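Local coordinates for flavoprotein 390 (PDB 1FVP) that binds flavin mononucleotide carrying a covalently attached myristate, two per subunit, and is a non-fluorescent relative of bacterial luciferase that may have alkanal monooxygenase activity, at residues L130-N135 with E202-Q207; V140-L145 with N172-Y177. All blocks are in the same frame, centred on the assembly; numbering follows the deposited sequence.

Contact 1 (L130-N135 with E202-Q207); sequences LHVNVN and ESMQDQ. With FMA (6-(3-tetradecanoic acid) flavine mononucleotide), chain D.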
loop_
_atom_site.group_PDB
_atom_site.type_symbol
_atom_site.label_atom_id
_atom_site.label_comp_id
_atom_site.label_asym_id
_atom_site.label_seq_id
_atom_site.Cartn_x
_atom_site.Cartn_y
_atom_site.Cartn_z
ATOM N N LEU A 130 -3.555 11.552 -10.470
ATOM C CA LEU A 130 -4.132 12.865 -10.635
ATOM C C LEU A 130 -4.930 13.345 -9.399
ATOM O O LEU A 130 -5.641 12.634 -8.692
ATOM C CB LEU A 130 -5.102 12.821 -11.818
ATOM C CG LEU A 130 -4.749 12.181 -13.118
ATOM C CD1 LEU A 130 -5.997 11.671 -13.819
ATOM C CD2 LEU A 130 -4.036 13.225 -13.978
ATOM N N HIS A 131 -4.844 14.644 -9.220
ATOM C CA HIS A 131 -5.452 15.487 -8.210
ATOM C C HIS A 131 -6.726 16.142 -8.718
ATOM O O HIS A 131 -6.660 17.363 -8.959
ATOM C CB HIS A 131 -4.502 16.660 -7.786
ATOM C CG HIS A 131 -4.146 16.520 -6.353
ATOM N ND1 HIS A 131 -2.901 16.385 -5.817
ATOM C CD2 HIS A 131 -5.017 16.455 -5.304
ATOM C CE1 HIS A 131 -3.020 16.263 -4.496
ATOM N NE2 HIS A 131 -4.279 16.287 -4.156
ATOM N N VAL A 132 -7.819 15.446 -8.893
ATOM C CA VAL A 132 -9.073 16.054 -9.370
ATOM C C VAL A 132 -9.625 17.140 -8.449
ATOM O O VAL A 132 -9.414 17.166 -7.217
ATOM C CB VAL A 132 -10.114 14.925 -9.552
ATOM C CG1 VAL A 132 -11.546 15.400 -9.611
ATOM C CG2 VAL A 132 -9.798 14.123 -10.805
ATOM N N ASN A 133 -10.378 18.032 -9.073
ATOM C CA ASN A 133 -11.069 19.152 -8.392
ATOM C C ASN A 133 -12.092 19.670 -9.407
ATOM O O ASN A 133 -11.642 20.416 -10.267
ATOM C CB ASN A 133 -10.133 20.233 -7.895
ATOM C CG ASN A 133 -10.876 21.387 -7.264
ATOM O OD1 ASN A 133 -11.921 21.759 -7.777
ATOM N ND2 ASN A 133 -10.390 21.954 -6.170
ATOM N N VAL A 134 -13.328 19.281 -9.254
ATOM C CA VAL A 134 -14.392 19.671 -10.186
ATOM C C VAL A 134 -15.319 20.760 -9.685
ATOM O O VAL A 134 -16.034 20.567 -8.686
ATOM C CB VAL A 134 -15.163 18.372 -10.555
ATOM C CG1 VAL A 134 -16.625 18.568 -10.918
ATOM C CG2 VAL A 134 -14.450 17.616 -11.663
ATOM N N ASN A 135 -15.386 21.861 -10.401
ATOM C CA ASN A 135 -16.298 22.973 -9.997
ATOM C C ASN A 135 -16.756 23.638 -11.282
ATOM O O ASN A 135 -15.900 24.103 -12.070
ATOM C CB ASN A 135 -15.545 23.749 -8.956
ATOM C CG ASN A 135 -15.901 25.201 -8.798
ATOM O OD1 ASN A 135 -17.066 25.602 -8.663
ATOM N ND2 ASN A 135 -14.832 25.998 -8.821
ATOM N N GLU A 202 -9.234 15.257 -2.982
ATOM C CA GLU A 202 -9.119 15.949 -1.703
ATOM C C GLU A 202 -8.828 17.424 -1.778
ATOM O O GLU A 202 -8.536 17.994 -0.697
ATOM C CB GLU A 202 -8.018 15.386 -0.804
ATOM C CG GLU A 202 -8.010 14.011 -0.199
ATOM C CD GLU A 202 -9.341 13.495 0.260
ATOM O OE1 GLU A 202 -10.163 12.947 -0.454
ATOM O OE2 GLU A 202 -9.493 13.690 1.480
ATOM N N SER A 203 -8.849 18.021 -2.940
ATOM C CA SER A 203 -8.545 19.487 -2.933
ATOM C C SER A 203 -9.891 20.128 -2.637
ATOM O O SER A 203 -9.963 21.217 -2.074
ATOM C CB SER A 203 -7.900 19.901 -4.215
ATOM O OG SER A 203 -8.091 18.921 -5.239
ATOM N N MET A 204 -10.918 19.395 -2.994
ATOM C CA MET A 204 -12.341 19.651 -2.913
ATOM C C MET A 204 -12.907 19.699 -1.496
ATOM O O MET A 204 -13.241 18.655 -0.916
ATOM C CB MET A 204 -13.168 18.592 -3.662
ATOM C CG MET A 204 -12.906 18.602 -5.145
ATOM S SD MET A 204 -14.417 17.929 -5.898
ATOM C CE MET A 204 -13.975 16.215 -6.146
ATOM N N GLN A 205 -13.052 20.930 -1.059
ATOM C CA GLN A 205 -13.562 21.252 0.267
ATOM C C GLN A 205 -15.049 20.967 0.419
ATOM O O GLN A 205 -15.432 20.387 1.449
ATOM C CB GLN A 205 -13.274 22.697 0.690
ATOM C CG GLN A 205 -11.836 23.007 1.072
ATOM C CD GLN A 205 -11.640 24.479 1.379
ATOM O OE1 GLN A 205 -12.462 25.128 2.039
ATOM N NE2 GLN A 205 -10.535 25.045 0.891
ATOM N N ASP A 206 -15.854 21.372 -0.514
ATOM C CA ASP A 206 -17.320 21.175 -0.383
ATOM C C ASP A 206 -17.691 19.704 -0.420
ATOM O O ASP A 206 -18.175 19.224 -1.462
ATOM C CB ASP A 206 -18.018 22.068 -1.403
ATOM C CG ASP A 206 -19.522 21.911 -1.398
ATOM O OD1 ASP A 206 -20.088 21.066 -0.678
ATOM O OD2 ASP A 206 -20.132 22.689 -2.168
ATOM N N GLN A 207 -17.522 19.008 0.688
ATOM C CA GLN A 207 -17.815 17.577 0.756
ATOM C C GLN A 207 -18.935 17.198 -0.183
ATOM O O GLN A 207 -18.670 16.402 -1.114
ATOM C CB GLN A 207 -17.977 17.033 2.156
ATOM C CG GLN A 207 -16.800 16.169 2.579
ATOM C CD GLN A 207 -15.482 16.892 2.550
ATOM O OE1 GLN A 207 -15.067 17.573 3.485
ATOM N NE2 GLN A 207 -14.757 16.775 1.444
HETATM N N1 FMA D . -11.401 3.928 -24.177
HETATM C C2 FMA D . -11.250 2.735 -23.600
HETATM O O2 FMA D . -10.661 1.799 -23.992
HETATM N N3 FMA D . -11.869 2.494 -22.304
HETATM C C4 FMA D . -12.589 3.452 -21.689
HETATM O O4 FMA D . -13.092 3.202 -20.614
HETATM C C4A FMA D . -12.743 4.722 -22.328
HETATM N N5 FMA D . -13.422 5.719 -21.821
HETATM C C5A FMA D . -13.604 6.929 -22.373
HETATM C C6 FMA D . -14.344 7.933 -21.755
HETATM C C7 FMA D . -14.471 9.138 -22.400
HETATM C C7M FMA D . -15.272 10.348 -21.804
HETATM C C8 FMA D . -13.867 9.374 -23.691
HETATM C C8M FMA D . -13.981 10.666 -24.432
HETATM C C9 FMA D . -13.144 8.355 -24.274
HETATM C C9A FMA D . -12.972 7.140 -23.679
HETATM N N10 FMA D . -12.250 6.079 -24.211
HETATM C C10 FMA D . -12.085 4.881 -23.652
HETATM C C1B FMA D . -11.566 6.247 -25.569
HETATM C C2B FMA D . -10.270 5.350 -25.774
HETATM O O2B FMA D . -9.330 6.319 -26.201
HETATM C C3B FMA D . -10.558 4.279 -26.800
HETATM O "O3'" FMA D . -11.925 4.038 -26.913
HETATM C C4B FMA D . -9.843 2.941 -26.579
HETATM O "O4'" FMA D . -8.383 3.131 -26.535
HETATM C C5B FMA D . -10.159 1.955 -27.738
HETATM O "O5'" FMA D . -8.791 1.574 -28.357
HETATM P P FMA D . -8.363 1.602 -29.878
HETATM O O1P FMA D . -9.273 0.453 -30.438
HETATM O O2P FMA D . -8.715 2.902 -30.414
HETATM O O3P FMA D . -6.991 1.454 -29.936
HETATM C "C1'" FMA D . -17.203 6.931 -19.687
HETATM O "O1'" FMA D . -17.566 8.151 -19.897
HETATM O "O2'" FMA D . -18.063 6.090 -19.408
HETATM C "C2'" FMA D . -15.986 6.552 -20.465
HETATM C "C3'" FMA D . -14.913 7.649 -20.427
HETATM C "C4'" FMA D . -13.937 7.311 -19.342
HETATM C "C5'" FMA D . -14.103 7.903 -17.963
HETATM C "C6'" FMA D . -12.814 8.420 -17.373
HETATM C "C7'" FMA D . -12.815 8.399 -15.851
HETATM C "C8'" FMA D . -12.675 9.697 -15.175
HETATM C "C9'" FMA D . -11.297 10.201 -14.783
HETATM C C11 FMA D . -11.266 11.661 -14.449
HETATM C C12 FMA D . -12.364 12.339 -13.714
HETATM C C13 FMA D . -12.217 13.766 -13.305
HETATM C C14 FMA D . -13.335 14.370 -12.517
HETATM C C15 FMA D . -14.714 14.038 -13.012
#
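At the C-terminal end of strand 126-134, in the mixed beta-sheet of this luciferase relative, Asn133 and Val132 meet Met204 and Ser203 from the loop that leads out of the parallel strand 195-199. The two backbones come nearest at Asn133 and Met204, whose CA atoms are 5.6 Å apart. Asn133 and Met204 run past each other in opposite directions, and Met204 CG lies 3.8 Å from Asn133 CA. With CG anti to the carbonyl carbon (chi1 -64°) and an extended chi2 (-154°), Met204 places its SD 3.8 Å from Val134 N. The bend at chi3 then turns its CE to 4.3 Å from Val132 CG1. Ser203 points at the strand; its OG sits 3.0 Å from Val132 O, touches Asn133 CB, and approaches the His131 ring obliquely. Val132 and Val134 also touch the fatty-acid tail of the flavin ligand: Val132 CG2 is 3.5 Å from C13, and Val134 CG2 touches C14. Met204 also packs on Lys210 and Val213 of helix 207-227, where Asp206 occupies the N-cap position, and Val213 touches Val134 as well. Every touching residue is buried. The strand end and the loop after its neighbour 195-199 thus pack beside the fatty-acid pocket, consistent with the incomplete beta/alpha barrel of the luciferase family.

Contact 2 (V140-L145 with N172-Y177); sequences VAKEEL and NVTGSY. With FMA (6-(3-tetradecanoic acid) flavine mononucleotide), chain D.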
loop_
_atom_site.group_PDB
_atom_site.type_symbol
_atom_site.label_atom_id
_atom_site.label_comp_id
_atom_site.label_asym_id
_atom_site.label_seq_id
_atom_site.Cartn_x
_atom_site.Cartn_y
_atom_site.Cartn_z
ATOM N N VAL A 140 -12.580 28.707 -9.814
ATOM C CA VAL A 140 -12.625 28.545 -8.340
ATOM C C VAL A 140 -11.820 27.288 -8.016
ATOM O O VAL A 140 -10.982 27.250 -7.104
ATOM C CB VAL A 140 -14.091 28.619 -7.915
ATOM C CG1 VAL A 140 -14.390 28.195 -6.495
ATOM C CG2 VAL A 140 -14.659 30.002 -8.183
ATOM N N ALA A 141 -12.057 26.280 -8.830
ATOM C CA ALA A 141 -11.478 24.946 -8.826
ATOM C C ALA A 141 -9.949 24.930 -8.858
ATOM O O ALA A 141 -9.331 24.129 -8.147
ATOM C CB ALA A 141 -12.014 24.178 -10.035
ATOM N N LYS A 142 -9.403 25.781 -9.689
ATOM C CA LYS A 142 -7.979 25.973 -9.896
ATOM C C LYS A 142 -7.340 26.770 -8.764
ATOM O O LYS A 142 -6.170 26.565 -8.388
ATOM C CB LYS A 142 -7.729 26.715 -11.205
ATOM C CG LYS A 142 -7.731 25.810 -12.438
ATOM C CD LYS A 142 -7.090 26.461 -13.645
ATOM C CE LYS A 142 -5.844 27.262 -13.308
ATOM N NZ LYS A 142 -5.201 27.795 -14.546
ATOM N N GLU A 143 -8.109 27.720 -8.233
ATOM C CA GLU A 143 -7.573 28.529 -7.125
ATOM C C GLU A 143 -7.769 27.720 -5.849
ATOM O O GLU A 143 -7.245 28.155 -4.819
ATOM C CB GLU A 143 -8.080 29.944 -6.959
ATOM C CG GLU A 143 -7.419 31.056 -7.778
ATOM C CD GLU A 143 -7.535 31.021 -9.277
ATOM O OE1 GLU A 143 -8.422 31.464 -10.000
ATOM O OE2 GLU A 143 -6.546 30.458 -9.825
ATOM N N GLU A 144 -8.453 26.592 -5.942
ATOM C CA GLU A 144 -8.688 25.731 -4.774
ATOM C C GLU A 144 -7.611 24.653 -4.718
ATOM O O GLU A 144 -7.150 24.290 -3.622
ATOM C CB GLU A 144 -10.047 25.049 -4.720
ATOM C CG GLU A 144 -10.749 24.960 -3.385
ATOM C CD GLU A 144 -11.984 24.163 -3.165
ATOM O OE1 GLU A 144 -12.852 23.900 -3.976
ATOM O OE2 GLU A 144 -12.116 23.752 -1.985
ATOM N N LEU A 145 -7.209 24.171 -5.879
ATOM C CA LEU A 145 -6.175 23.121 -5.979
ATOM C C LEU A 145 -4.800 23.743 -5.761
ATOM O O LEU A 145 -3.866 23.028 -5.361
ATOM C CB LEU A 145 -6.379 22.336 -7.257
ATOM C CG LEU A 145 -5.443 21.238 -7.683
ATOM C CD1 LEU A 145 -5.827 19.901 -7.081
ATOM C CD2 LEU A 145 -5.499 21.115 -9.205
ATOM N N ASN A 172 -2.757 18.441 -13.915
ATOM C CA ASN A 172 -3.802 17.810 -13.084
ATOM C C ASN A 172 -5.183 18.050 -13.691
ATOM O O ASN A 172 -5.298 18.789 -14.683
ATOM C CB ASN A 172 -3.595 18.169 -11.621
ATOM C CG ASN A 172 -2.497 17.319 -10.999
ATOM O OD1 ASN A 172 -2.813 16.269 -10.429
ATOM N ND2 ASN A 172 -1.228 17.703 -11.068
ATOM N N VAL A 173 -6.190 17.431 -13.103
ATOM C CA VAL A 173 -7.600 17.436 -13.508
ATOM C C VAL A 173 -8.544 18.367 -12.769
ATOM O O VAL A 173 -8.856 18.158 -11.581
ATOM C CB VAL A 173 -8.035 15.949 -13.373
ATOM C CG1 VAL A 173 -9.449 15.716 -13.832
ATOM C CG2 VAL A 173 -7.078 15.044 -14.119
ATOM N N THR A 174 -9.050 19.396 -13.437
ATOM C CA THR A 174 -9.953 20.403 -12.887
ATOM C C THR A 174 -10.900 21.063 -13.892
ATOM O O THR A 174 -10.759 21.045 -15.122
ATOM C CB THR A 174 -9.106 21.539 -12.170
ATOM O OG1 THR A 174 -8.820 22.495 -13.244
ATOM C CG2 THR A 174 -7.801 21.126 -11.506
ATOM N N GLY A 175 -11.911 21.722 -13.355
ATOM C CA GLY A 175 -12.951 22.432 -14.100
ATOM C C GLY A 175 -14.300 21.734 -13.928
ATOM O O GLY A 175 -14.457 20.929 -12.994
ATOM N N SER A 176 -15.235 22.030 -14.805
ATOM C CA SER A 176 -16.574 21.427 -14.787
ATOM C C SER A 176 -16.470 19.915 -14.943
ATOM O O SER A 176 -15.358 19.404 -15.104
ATOM C CB SER A 176 -17.385 21.932 -15.971
ATOM O OG SER A 176 -17.082 21.223 -17.169
ATOM N N TYR A 177 -17.601 19.239 -14.972
ATOM C CA TYR A 177 -17.559 17.762 -15.142
ATOM C C TYR A 177 -17.077 17.391 -16.535
ATOM O O TYR A 177 -15.923 16.959 -16.683
ATOM C CB TYR A 177 -18.854 17.095 -14.749
ATOM C CG TYR A 177 -18.941 15.599 -14.616
ATOM C CD1 TYR A 177 -18.314 14.890 -13.586
ATOM C CD2 TYR A 177 -19.736 14.869 -15.508
ATOM C CE1 TYR A 177 -18.443 13.506 -13.468
ATOM C CE2 TYR A 177 -19.883 13.492 -15.402
ATOM C CZ TYR A 177 -19.227 12.814 -14.386
ATOM O OH TYR A 177 -19.401 11.460 -14.329
HETATM N N1 FMA D . -11.401 3.928 -24.177
HETATM C C2 FMA D . -11.250 2.735 -23.600
HETATM O O2 FMA D . -10.661 1.799 -23.992
HETATM N N3 FMA D . -11.869 2.494 -22.304
HETATM C C4 FMA D . -12.589 3.452 -21.689
HETATM O O4 FMA D . -13.092 3.202 -20.614
HETATM C C4A FMA D . -12.743 4.722 -22.328
HETATM N N5 FMA D . -13.422 5.719 -21.821
HETATM C C5A FMA D . -13.604 6.929 -22.373
HETATM C C6 FMA D . -14.344 7.933 -21.755
HETATM C C7 FMA D . -14.471 9.138 -22.400
HETATM C C7M FMA D . -15.272 10.348 -21.804
HETATM C C8 FMA D . -13.867 9.374 -23.691
HETATM C C8M FMA D . -13.981 10.666 -24.432
HETATM C C9 FMA D . -13.144 8.355 -24.274
HETATM C C9A FMA D . -12.972 7.140 -23.679
HETATM N N10 FMA D . -12.250 6.079 -24.211
HETATM C C10 FMA D . -12.085 4.881 -23.652
HETATM C C1B FMA D . -11.566 6.247 -25.569
HETATM C C2B FMA D . -10.270 5.350 -25.774
HETATM O O2B FMA D . -9.330 6.319 -26.201
HETATM C C3B FMA D . -10.558 4.279 -26.800
HETATM O "O3'" FMA D . -11.925 4.038 -26.913
HETATM C C4B FMA D . -9.843 2.941 -26.579
HETATM O "O4'" FMA D . -8.383 3.131 -26.535
HETATM C C5B FMA D . -10.159 1.955 -27.738
HETATM O "O5'" FMA D . -8.791 1.574 -28.357
HETATM P P FMA D . -8.363 1.602 -29.878
HETATM O O1P FMA D . -9.273 0.453 -30.438
HETATM O O2P FMA D . -8.715 2.902 -30.414
HETATM O O3P FMA D . -6.991 1.454 -29.936
HETATM C "C1'" FMA D . -17.203 6.931 -19.687
HETATM O "O1'" FMA D . -17.566 8.151 -19.897
HETATM O "O2'" FMA D . -18.063 6.090 -19.408
HETATM C "C2'" FMA D . -15.986 6.552 -20.465
HETATM C "C3'" FMA D . -14.913 7.649 -20.427
HETATM C "C4'" FMA D . -13.937 7.311 -19.342
HETATM C "C5'" FMA D . -14.103 7.903 -17.963
HETATM C "C6'" FMA D . -12.814 8.420 -17.373
HETATM C "C7'" FMA D . -12.815 8.399 -15.851
HETATM C "C8'" FMA D . -12.675 9.697 -15.175
HETATM C "C9'" FMA D . -11.297 10.201 -14.783
HETATM C C11 FMA D . -11.266 11.661 -14.449
HETATM C C12 FMA D . -12.364 12.339 -13.714
HETATM C C13 FMA D . -12.217 13.766 -13.305
HETATM C C14 FMA D . -13.335 14.370 -12.517
HETATM C C15 FMA D . -14.714 14.038 -13.012
#
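Thr174, Leu145 and Ala141 carry this contact, which lies within a beta-alpha-beta unit: helix 138-155 follows strand 126-134, and after a second helix, 166-171, the chain returns as the short strand 174-175, parallel to and paired with the first. Thr174, with the most surface buried here, points at the helix and divides its two branches between two helical residues. At chi1 88° its OG1 stands between the backbone N and the carbonyl carbon, which directs the hydroxyl to Lys142 CG at 3.6 Å; this is contact with the aliphatic part of the lysine, whose chain crosses the threonine at about a right angle and bends at chi3 to carry its amine away. The other branch, CG2, is met obliquely by Leu145 CD2. Leu145 reaches it in a form with CG anti to the backbone N, and the same methyl also lies 4.3 Å from Asn172 CB. Ala141, one helical turn earlier, faces the strand backbone with its CB 4.1 Å from Gly175 N. Here the backbones are nearest, with Ala141 CA 6.0 Å from Gly175 CA. At the phi of 112° and psi of -162° of Gly175, a CB would run into the carbonyl O of Thr174. No hydrogen bond joins the segments, and the polar end of Asn172 is satisfied elsewhere: ND2 by Ile168 O and Trp96 O, OD1 by His131 N. Val173 faces away from the helix and, with Tyr177, lines the lipid pocket. Val173 CG1 lies 3.4 Å from C13 of the flavin's fatty-acid tail, and Tyr177 CD1 is 3.7 Å from its terminal C15.

How the contacts relate
Contact 1 and contact 2 lie with centres about 7 Å apart and meet where the chain just past strand 126-134 pairs with strand 174-175: Asn135 N is 2.9 Å from Gly175 O, a probable hydrogen bond. Strand 126-134 serves contact 1 directly, while helix 138-155, which follows it, forms one side of contact 2 and touches contact 1 through Ala141 on Asn133 and Leu145 on Ser203. All six touching residues of contact 1 are buried; in contact 2 Lys142 and Thr174 remain partly exposed. Contact 1 combines a thioether and a hydroxyl with strand backbone, whereas contact 2 is largely aliphatic, with one hydroxyl laid against a lysine chain. Both hold residues of the same myristate pocket, where Val132 also touches Val173.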